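Local structure of transcriptional regulator, TetR family (Marinobacter aquaeolei, 3NNR) at residues N128-F131 with A132-D136; M151-N154 with V155-I159; H30-H34 with L35-P39. The protein probably binds DNA as a two-subunit transcriptional regulator of the TetR family. All coordinates share one frame; numbering follows the deposited sequence.

Interaction 1 of 3, residues N128-F131 with A132-D136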
ATOM      1  N   ASN A 128       1.377 -16.334   8.797  1.00 69.94           N
ATOM      2  CA  ASN A 128       2.441 -17.161   9.411  1.00 74.82           C
ATOM      3  C   ASN A 128       2.024 -18.605   9.426  1.00 75.86           C
ATOM      4  O   ASN A 128       2.773 -19.486   8.971  1.00 77.52           O
ATOM      5  CB  ASN A 128       2.783 -16.744  10.862  1.00 76.81           C
ATOM      6  CG  ASN A 128       3.911 -15.739  10.932  1.00 81.53           C
ATOM      7  OD1 ASN A 128       5.043 -16.044  10.554  1.00 85.75           O
ATOM      8  ND2 ASN A 128       3.623 -14.548  11.447  1.00 85.45           N
ATOM      9  N   ARG A 129       0.804 -18.815   9.918  1.00 74.67           N
ATOM     10  CA  ARG A 129       0.272 -20.140  10.075  1.00 77.06           C
ATOM     11  C   ARG A 129       0.106 -20.887   8.741  1.00 76.57           C
ATOM     12  O   ARG A 129       0.408 -22.078   8.681  1.00 76.71           O
ATOM     13  CB  ARG A 129      -1.017 -20.124  10.920  1.00 77.50           C
ATOM     14  CG  ARG A 129      -1.482 -21.488  11.410  1.00 80.64           C
ATOM     15  CD  ARG A 129      -0.357 -22.292  12.122  1.00 82.78           C
ATOM     16  NE  ARG A 129      -0.782 -23.645  12.480  1.00 94.74           N
ATOM     17  CZ  ARG A 129       0.028 -24.691  12.692  1.00 99.65           C
ATOM     18  NH1 ARG A 129       1.364 -24.603  12.558  1.00102.32           N
ATOM     19  NH2 ARG A 129      -0.511 -25.866  13.015  1.00 99.88           N
ATOM     20  N   ILE A 130      -0.305 -20.177   7.681  1.00 74.33           N
ATOM     21  CA  ILE A 130      -0.432 -20.776   6.337  1.00 73.27           C
ATOM     22  C   ILE A 130       0.937 -21.241   5.842  1.00 75.04           C
ATOM     23  O   ILE A 130       1.072 -22.363   5.385  1.00 78.80           O
ATOM     24  CB  ILE A 130      -1.075 -19.812   5.322  1.00 70.42           C
ATOM     25  CG1 ILE A 130      -2.582 -19.670   5.614  1.00 70.58           C
ATOM     26  CG2 ILE A 130      -0.919 -20.341   3.906  1.00 63.51           C
ATOM     27  CD1 ILE A 130      -3.177 -18.345   5.116  1.00 65.74           C
ATOM     28  N   PHE A 131       1.943 -20.389   5.948  1.00 74.57           N
ATOM     29  CA  PHE A 131       3.293 -20.779   5.576  1.00 75.41           C
ATOM     30  C   PHE A 131       3.789 -21.946   6.431  1.00 76.03           C
ATOM     31  O   PHE A 131       4.407 -22.864   5.898  1.00 76.32           O
ATOM     32  CB  PHE A 131       4.287 -19.640   5.747  1.00 76.35           C
ATOM     33  CG  PHE A 131       4.135 -18.482   4.780  1.00 80.87           C
ATOM     34  CD1 PHE A 131       3.715 -18.653   3.455  1.00 87.19           C
ATOM     35  CD2 PHE A 131       4.598 -17.216   5.172  1.00 89.25           C
ATOM     36  CE1 PHE A 131       3.652 -17.565   2.585  1.00 91.21           C
ATOM     37  CE2 PHE A 131       4.553 -16.125   4.306  1.00 90.81           C
ATOM     38  CZ  PHE A 131       4.080 -16.296   3.010  1.00 89.53           C
ATOM     39  N   ALA A 132       3.518 -21.899   7.740  1.00 74.75           N
ATOM     40  CA  ALA A 132       3.915 -22.974   8.648  1.00 77.41           C
ATOM     41  C   ALA A 132       3.334 -24.295   8.151  1.00 80.43           C
ATOM     42  O   ALA A 132       4.082 -25.294   8.079  1.00 84.70           O
ATOM     43  CB  ALA A 132       3.501 -22.685  10.112  1.00 78.12           C
ATOM     44  N   LYS A 133       2.046 -24.284   7.755  1.00 77.49           N
ATOM     45  CA  LYS A 133       1.387 -25.480   7.206  1.00 79.47           C
ATOM     46  C   LYS A 133       1.899 -25.871   5.813  1.00 79.74           C
ATOM     47  O   LYS A 133       1.980 -27.065   5.513  1.00 86.10           O
ATOM     48  CB  LYS A 133      -0.156 -25.384   7.190  1.00 79.36           C
ATOM     49  CG  LYS A 133      -0.813 -25.164   8.564  1.00 77.27           C
ATOM     50  CD  LYS A 133      -2.134 -25.886   8.758  1.00 86.35           C
ATOM     51  CE  LYS A 133      -1.881 -27.379   8.985  1.00 99.99           C
ATOM     52  NZ  LYS A 133      -3.057 -28.057   9.529  1.00108.09           N
ATOM     53  N   LEU A 134       2.220 -24.895   4.962  1.00 77.18           N
ATOM     54  CA  LEU A 134       2.785 -25.170   3.621  1.00 77.11           C
ATOM     55  C   LEU A 134       4.154 -25.886   3.741  1.00 82.33           C
ATOM     56  O   LEU A 134       4.510 -26.730   2.891  1.00 83.82           O
ATOM     57  CB  LEU A 134       2.906 -23.882   2.788  1.00 72.78           C
ATOM     58  CG  LEU A 134       1.592 -23.187   2.374  1.00 68.50           C
ATOM     59  CD1 LEU A 134       1.850 -21.707   1.964  1.00 51.98           C
ATOM     60  CD2 LEU A 134       0.858 -23.975   1.296  1.00 63.64           C
ATOM     61  N   ALA A 135       4.904 -25.533   4.794  1.00 83.63           N
ATOM     62  CA  ALA A 135       6.173 -26.166   5.120  1.00 86.74           C
ATOM     63  C   ALA A 135       5.886 -27.627   5.502  1.00 90.37           C
ATOM     64  O   ALA A 135       6.459 -28.534   4.906  1.00 91.56           O
ATOM     65  CB  ALA A 135       6.883 -25.421   6.271  1.00 86.10           C
ATOM     66  N   ASP A 136       4.947 -27.828   6.438  1.00 91.52           N
ATOM     67  CA  ASP A 136       4.542 -29.170   6.924  1.00 95.69           C
ATOM     68  C   ASP A 136       4.033 -30.092   5.814  1.00 95.10           C
ATOM     69  O   ASP A 136       4.302 -31.286   5.837  1.00 96.31           O
ATOM     70  CB  ASP A 136       3.470 -29.073   8.029  1.00 97.37           C
ATOM     71  CG  ASP A 136       3.956 -28.324   9.278  1.00102.88           C
ATOM     72  OD1 ASP A 136       5.100 -28.564   9.721  1.00109.36           O
ATOM     73  OD2 ASP A 136       3.179 -27.503   9.827  1.00107.42           O
TER
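The Leu134 N to Ile130 O hydrogen bond, at 2.8 Å with an N-H...O angle of 154°, joins two residues whose side chains also meet. The two side chains run alongside each other in the same direction, and Ile130 CG2 reaches Leu134 CD1 at 3.6 Å. The same CD1 meets the edge of the Phe131 ring in its plane, 3.9 Å from Phe131 CD1. All this belongs to the last turns of helix 110-136, where the carbonyls of Asn128, Arg129 and Phe131 likewise accept bonds from the N-H four residues on. An alanine in place of Leu134 is likely to open a gap between Ile130 CG2 and the Phe131 ring edge, and against Ile76 and Ile139 in the neighbouring loops. On another side of the helix Arg129 starts with CG anti to the backbone N (chi1 -167°) and bends at chi2, which carries its guanidinium along the helix. Lys133 CG lies over one face of that group, 4.2 Å from Arg129 NE, while NH2 makes a salt bridge with Glu72. Asp136 OD2 stands 4.4 Å from Arg129 NH1, well out of the guanidinium plane, where its charge may still be felt. The Lys133 amine hydrogen-bonds to Arg74 O.

Interaction 2 of 3, residues M151-N154 with V155-I159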
HETATM    1  N   MSE A 151       8.605 -12.327   5.758  1.00 70.95           N
HETATM    2  CA  MSE A 151       7.889 -12.709   4.533  1.00 71.84           C
HETATM    3  C   MSE A 151       6.384 -12.547   4.620  1.00 70.63           C
HETATM    4  O   MSE A 151       5.766 -12.206   3.616  1.00 72.96           O
HETATM    5  CB  MSE A 151       8.231 -14.128   4.102  1.00 72.79           C
HETATM    6  CG  MSE A 151       9.475 -14.172   3.281  1.00 78.56           C
HETATM    7 SE   MSE A 151      10.244 -15.895   3.336  0.75 88.74          SE
HETATM    8  CE  MSE A 151       8.640 -17.094   3.441  1.00 85.29           C
ATOM      9  N   SER A 152       5.824 -12.801   5.807  1.00 69.24           N
ATOM     10  CA  SER A 152       4.396 -12.682   6.062  1.00 67.00           C
ATOM     11  C   SER A 152       3.940 -11.242   5.959  1.00 64.02           C
ATOM     12  O   SER A 152       2.911 -10.951   5.375  1.00 62.00           O
ATOM     13  CB  SER A 152       4.035 -13.282   7.436  1.00 70.24           C
ATOM     14  OG  SER A 152       4.235 -14.701   7.452  1.00 70.83           O
ATOM     15  N   LEU A 153       4.717 -10.342   6.534  1.00 65.72           N
ATOM     16  CA  LEU A 153       4.451  -8.918   6.413  1.00 65.86           C
ATOM     17  C   LEU A 153       4.471  -8.471   4.934  1.00 65.57           C
ATOM     18  O   LEU A 153       3.578  -7.723   4.525  1.00 67.20           O
ATOM     19  CB  LEU A 153       5.445  -8.103   7.255  1.00 66.34           C
ATOM     20  CG  LEU A 153       5.199  -6.617   7.453  1.00 63.88           C
ATOM     21  CD1 LEU A 153       3.782  -6.356   7.919  1.00 61.90           C
ATOM     22  CD2 LEU A 153       6.217  -6.045   8.443  1.00 62.83           C
ATOM     23  N   ASN A 154       5.434  -8.968   4.137  1.00 63.93           N
ATOM     24  CA  ASN A 154       5.502  -8.635   2.696  1.00 61.13           C
ATOM     25  C   ASN A 154       4.241  -9.062   1.946  1.00 59.00           C
ATOM     26  O   ASN A 154       3.759  -8.318   1.111  1.00 56.86           O
ATOM     27  CB  ASN A 154       6.762  -9.193   2.025  1.00 62.14           C
ATOM     28  CG  ASN A 154       8.029  -8.416   2.391  1.00 64.87           C
ATOM     29  OD1 ASN A 154       7.978  -7.266   2.805  1.00 59.79           O
ATOM     30  ND2 ASN A 154       9.168  -9.044   2.205  1.00 71.53           N
ATOM     31  N   VAL A 155       3.702 -10.237   2.273  1.00 60.62           N
ATOM     32  CA  VAL A 155       2.420 -10.697   1.719  1.00 60.47           C
ATOM     33  C   VAL A 155       1.331  -9.666   2.024  1.00 61.86           C
ATOM     34  O   VAL A 155       0.673  -9.195   1.106  1.00 63.70           O
ATOM     35  CB  VAL A 155       1.997 -12.065   2.263  1.00 59.32           C
ATOM     36  CG1 VAL A 155       0.574 -12.348   1.923  1.00 53.85           C
ATOM     37  CG2 VAL A 155       2.872 -13.123   1.690  1.00 57.97           C
ATOM     38  N   TRP A 156       1.237  -9.252   3.286  1.00 61.10           N
ATOM     39  CA  TRP A 156       0.245  -8.282   3.710  1.00 57.56           C
ATOM     40  C   TRP A 156       0.424  -6.990   2.951  1.00 58.74           C
ATOM     41  O   TRP A 156      -0.552  -6.442   2.430  1.00 60.69           O
ATOM     42  CB  TRP A 156       0.328  -8.053   5.230  1.00 58.19           C
ATOM     43  CG  TRP A 156      -0.784  -7.240   5.815  1.00 59.22           C
ATOM     44  CD1 TRP A 156      -1.926  -7.716   6.422  1.00 62.48           C
ATOM     45  CD2 TRP A 156      -0.873  -5.808   5.868  1.00 51.01           C
ATOM     46  NE1 TRP A 156      -2.712  -6.665   6.830  1.00 59.62           N
ATOM     47  CE2 TRP A 156      -2.086  -5.487   6.512  1.00 47.35           C
ATOM     48  CE3 TRP A 156      -0.036  -4.762   5.437  1.00 59.40           C
ATOM     49  CZ2 TRP A 156      -2.496  -4.167   6.726  1.00 56.04           C
ATOM     50  CZ3 TRP A 156      -0.444  -3.431   5.648  1.00 53.37           C
ATOM     51  CH2 TRP A 156      -1.665  -3.151   6.282  1.00 57.52           C
ATOM     52  N   LEU A 157       1.665  -6.508   2.894  1.00 60.86           N
ATOM     53  CA  LEU A 157       2.001  -5.245   2.235  1.00 60.16           C
ATOM     54  C   LEU A 157       1.606  -5.260   0.747  1.00 62.07           C
ATOM     55  O   LEU A 157       1.074  -4.283   0.235  1.00 62.54           O
ATOM     56  CB  LEU A 157       3.505  -4.922   2.405  1.00 61.29           C
ATOM     57  CG  LEU A 157       4.007  -4.521   3.808  1.00 60.29           C
ATOM     58  CD1 LEU A 157       5.545  -4.503   3.912  1.00 55.02           C
ATOM     59  CD2 LEU A 157       3.491  -3.140   4.191  1.00 51.53           C
ATOM     60  N   VAL A 158       1.849  -6.383   0.076  1.00 64.05           N
ATOM     61  CA  VAL A 158       1.507  -6.546  -1.339  1.00 62.80           C
ATOM     62  C   VAL A 158       0.008  -6.643  -1.552  1.00 62.33           C
ATOM     63  O   VAL A 158      -0.515  -5.985  -2.428  1.00 63.90           O
ATOM     64  CB  VAL A 158       2.209  -7.774  -1.975  1.00 64.63           C
ATOM     65  CG1 VAL A 158       1.540  -8.186  -3.301  1.00 58.86           C
ATOM     66  CG2 VAL A 158       3.707  -7.475  -2.161  1.00 57.14           C
ATOM     67  N   ILE A 159      -0.670  -7.455  -0.762  1.00 61.90           N
ATOM     68  CA  ILE A 159      -2.108  -7.670  -0.945  1.00 63.28           C
ATOM     69  C   ILE A 159      -2.914  -6.401  -0.713  1.00 63.92           C
ATOM     70  O   ILE A 159      -3.685  -5.995  -1.557  1.00 67.09           O
ATOM     71  CB  ILE A 159      -2.654  -8.793  -0.056  1.00 60.61           C
ATOM     72  CG1 ILE A 159      -2.079 -10.138  -0.497  1.00 64.64           C
ATOM     73  CG2 ILE A 159      -4.138  -8.904  -0.221  1.00 67.81           C
ATOM     74  CD1 ILE A 159      -2.556 -11.335   0.324  1.00 61.50           C
TER
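Leu157 N donates to Leu153 O at 2.8 Å with an N-H...O angle of 163°, and one residue further on Val158 N reaches Asn154 O at 2.9 Å. The two preceding bonds of the helix are longer: Trp156 N to Ser152 O and Val155 N to Met151 O (a selenomethionine) both measure 3.2 Å. Beyond the backbone, Ser152 OG turns back to Arg148 O in the same helix, and Asn154 ND2 bonds to Gln189 O of the second subunit.

The side chains pack round these bonds. Leu153 sets CG anti to the backbone N (chi1 -170°), swinging its branch along the helix until CG comes within 4.1 Å of Leu157 CD1; the two leucines cross at a slant. That CD1 also meets the amide of Asn154, 3.8 Å from OD1. Leu157 CG lies beside Leu153 O, at 3.3 Å, next to the bond that this oxygen accepts from Leu157 N. On another side Val155 CG2 rests 3.6 Å from Met151 O.

Helix 145-160 lies in the dimer interface, as the corresponding region does in many TetR-family proteins. Leu153 and Leu157 both pack on Phe165 of the second subunit, whose ring meets that of Trp156 edge-to-face, while Val155 and Ile159 pack on helix 186-194 of their own chain, Val155 also on Phe131 and Ile159 also on helix 78-94. The chemistry is therefore mostly apolar and buried, with the Asn154 amide adding a directional polar link between subunits that probably helps to fix how the two copies sit against each other.

Interaction 3 of 3, residues H30-H34 with L35-P39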
ATOM      1  N   HIS A  30     -26.902  12.327   2.601  1.00 67.37           N
ATOM      2  CA  HIS A  30     -26.874  11.637   1.301  1.00 68.08           C
ATOM      3  C   HIS A  30     -27.441  10.234   1.458  1.00 63.97           C
ATOM      4  O   HIS A  30     -28.248   9.803   0.627  1.00 64.21           O
ATOM      5  CB  HIS A  30     -25.460  11.479   0.704  1.00 68.92           C
ATOM      6  CG  HIS A  30     -24.804  12.752   0.263  1.00 75.74           C
ATOM      7  ND1 HIS A  30     -23.849  13.398   1.013  1.00 81.68           N
ATOM      8  CD2 HIS A  30     -24.910  13.458  -0.888  1.00 89.77           C
ATOM      9  CE1 HIS A  30     -23.422  14.466   0.365  1.00 79.52           C
ATOM     10  NE2 HIS A  30     -24.053  14.528  -0.790  1.00 81.35           N
ATOM     11  N   ILE A  31     -27.037   9.548   2.533  1.00 58.43           N
ATOM     12  CA  ILE A  31     -27.453   8.172   2.761  1.00 56.11           C
ATOM     13  C   ILE A  31     -28.991   8.139   3.000  1.00 57.51           C
ATOM     14  O   ILE A  31     -29.697   7.358   2.391  1.00 59.19           O
ATOM     15  CB  ILE A  31     -26.640   7.515   3.892  1.00 54.19           C
ATOM     16  CG1 ILE A  31     -25.135   7.491   3.570  1.00 53.44           C
ATOM     17  CG2 ILE A  31     -27.125   6.065   4.115  1.00 53.15           C
ATOM     18  CD1 ILE A  31     -24.268   7.345   4.837  1.00 48.76           C
ATOM     19  N   ALA A  32     -29.501   9.037   3.835  1.00 58.80           N
ATOM     20  CA  ALA A  32     -30.948   9.154   4.054  1.00 60.24           C
ATOM     21  C   ALA A  32     -31.681   9.429   2.733  1.00 62.24           C
ATOM     22  O   ALA A  32     -32.684   8.778   2.447  1.00 63.30           O
ATOM     23  CB  ALA A  32     -31.267  10.249   5.081  1.00 58.61           C
ATOM     24  N   ALA A  33     -31.160  10.361   1.931  1.00 62.38           N
ATOM     25  CA  ALA A  33     -31.776  10.712   0.643  1.00 64.92           C
ATOM     26  C   ALA A  33     -31.840   9.516  -0.326  1.00 67.71           C
ATOM     27  O   ALA A  33     -32.895   9.280  -0.938  1.00 70.54           O
ATOM     28  CB  ALA A  33     -31.067  11.905   0.003  1.00 63.47           C
ATOM     29  N   HIS A  34     -30.737   8.758  -0.417  1.00 67.54           N
ATOM     30  CA  HIS A  34     -30.615   7.561  -1.294  1.00 70.72           C
ATOM     31  C   HIS A  34     -31.674   6.546  -0.892  1.00 71.32           C
ATOM     32  O   HIS A  34     -32.436   6.075  -1.735  1.00 71.27           O
ATOM     33  CB  HIS A  34     -29.195   6.954  -1.188  1.00 68.76           C
ATOM     34  CG  HIS A  34     -28.913   5.788  -2.108  1.00 79.92           C
ATOM     35  ND1 HIS A  34     -28.584   5.941  -3.441  1.00 85.22           N
ATOM     36  CD2 HIS A  34     -28.796   4.460  -1.848  1.00 85.39           C
ATOM     37  CE1 HIS A  34     -28.342   4.755  -3.973  1.00 88.24           C
ATOM     38  NE2 HIS A  34     -28.453   3.840  -3.025  1.00 86.22           N
ATOM     39  N   LEU A  35     -31.749   6.272   0.415  1.00 69.50           N
ATOM     40  CA  LEU A  35     -32.743   5.335   0.961  1.00 69.23           C
ATOM     41  C   LEU A  35     -34.176   5.850   1.104  1.00 67.55           C
ATOM     42  O   LEU A  35     -35.046   5.056   1.446  1.00 69.40           O
ATOM     43  CB  LEU A  35     -32.267   4.785   2.307  1.00 68.85           C
ATOM     44  CG  LEU A  35     -31.124   3.793   2.284  1.00 66.05           C
ATOM     45  CD1 LEU A  35     -30.816   3.455   3.730  1.00 66.52           C
ATOM     46  CD2 LEU A  35     -31.525   2.548   1.489  1.00 68.57           C
ATOM     47  N   ALA A  36     -34.436   7.128   0.813  1.00 66.15           N
ATOM     48  CA  ALA A  36     -35.792   7.723   0.942  1.00 69.43           C
ATOM     49  C   ALA A  36     -36.387   7.596   2.381  1.00 68.67           C
ATOM     50  O   ALA A  36     -37.564   7.291   2.541  1.00 72.45           O
ATOM     51  CB  ALA A  36     -36.761   7.155  -0.140  1.00 70.13           C
ATOM     52  N   ILE A  37     -35.517   7.755   3.392  1.00 65.05           N
ATOM     53  CA  ILE A  37     -35.864   7.762   4.807  1.00 64.52           C
ATOM     54  C   ILE A  37     -35.449   9.128   5.326  1.00 63.57           C
ATOM     55  O   ILE A  37     -34.499   9.696   4.831  1.00 64.79           O
ATOM     56  CB  ILE A  37     -35.193   6.612   5.642  1.00 62.71           C
ATOM     57  CG1 ILE A  37     -33.659   6.695   5.688  1.00 57.22           C
ATOM     58  CG2 ILE A  37     -35.625   5.262   5.099  1.00 61.77           C
ATOM     59  CD1 ILE A  37     -33.036   5.798   6.783  1.00 51.41           C
ATOM     60  N   SER A  38     -36.159   9.662   6.310  1.00 65.19           N
ATOM     61  CA  SER A  38     -35.813  10.978   6.838  1.00 64.58           C
ATOM     62  C   SER A  38     -34.445  10.950   7.546  1.00 62.12           C
ATOM     63  O   SER A  38     -33.963   9.869   7.899  1.00 62.11           O
ATOM     64  CB  SER A  38     -36.858  11.438   7.845  1.00 64.68           C
ATOM     65  OG  SER A  38     -36.799  10.617   8.992  1.00 68.80           O
ATOM     66  N   PRO A  39     -33.809  12.126   7.731  1.00 61.60           N
ATOM     67  CA  PRO A  39     -32.579  12.187   8.540  1.00 59.96           C
ATOM     68  C   PRO A  39     -32.815  11.605   9.957  1.00 60.72           C
ATOM     69  O   PRO A  39     -31.985  10.835  10.487  1.00 62.01           O
ATOM     70  CB  PRO A  39     -32.275  13.688   8.599  1.00 59.95           C
ATOM     71  CG  PRO A  39     -32.909  14.258   7.365  1.00 64.05           C
ATOM     72  CD  PRO A  39     -34.072  13.399   7.014  1.00 61.29           C
TER
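Ala32 and Ile37 meet side-on at the end of helix 28-35. Ile37 brings its CG1 branch to the alanine, 4.3 Å from Ala32 CB and 4.0 Å from Ala32 CA. A chi1 of 63° sets CG1 between the backbone N and the carbonyl carbon of Ile37, and it is this branch that reaches Ala32. The Ala32 methyl also looks onto the backbone of the loop: its CB lies 3.3 Å from Ile37 O and 3.9 Å from Ser38 O. Both side chains are backed by Leu42 of helix 39-45, which meets each of them.

This is the turn of the predicted helix-turn-helix DNA-binding motif, and the helix before it ends in a Schellman motif. Ala36 leaves the helical conformation with a positive phi of 57°, and Ile37 N then comes back to Ala32 O at 3.2 Å and Ala36 N to Ala33 O at the same length. In the second of these bonds the donor sits far above the carbonyl plane. One residue earlier, Leu35 N makes a nearly straight bond to Ile31 O, with an N-H...O angle of 172°.

Leu35 and His34 are turned otherwise. Leu35 CB lies 3.6 Å from Ile31 O. The Leu35 branch packs on Ile10 and Ser13 of helix 6-21, where His34, sending its ring out from the side of its own helix, touches Ser13 as well and Ile31 meets Ser14. Past the turn, Ser38 is the N-cap of helix 39-45, its OG accepting a hydrogen bond from Asn41 N.

How the interactions relate
From the N terminus the chain first meets interaction 3, the turn between helices 28-35 and 39-45 in the predicted DNA-binding part. It then runs into the larger helical body, where interaction 1 lies near the end of helix 110-136 and interaction 2 on helix 145-160, the next helix in the chain. The three are local and in series; none nests in or crosses another, and each spans no more than two or three turns. Interactions 1 and 2 touch directly, Phe131 CZ lying 3.6 Å from Val155 CG2, which joins the two helices. Interaction 3 stands apart, its centre about 48 Å from that of interaction 1 and about 39 Å from that of interaction 2.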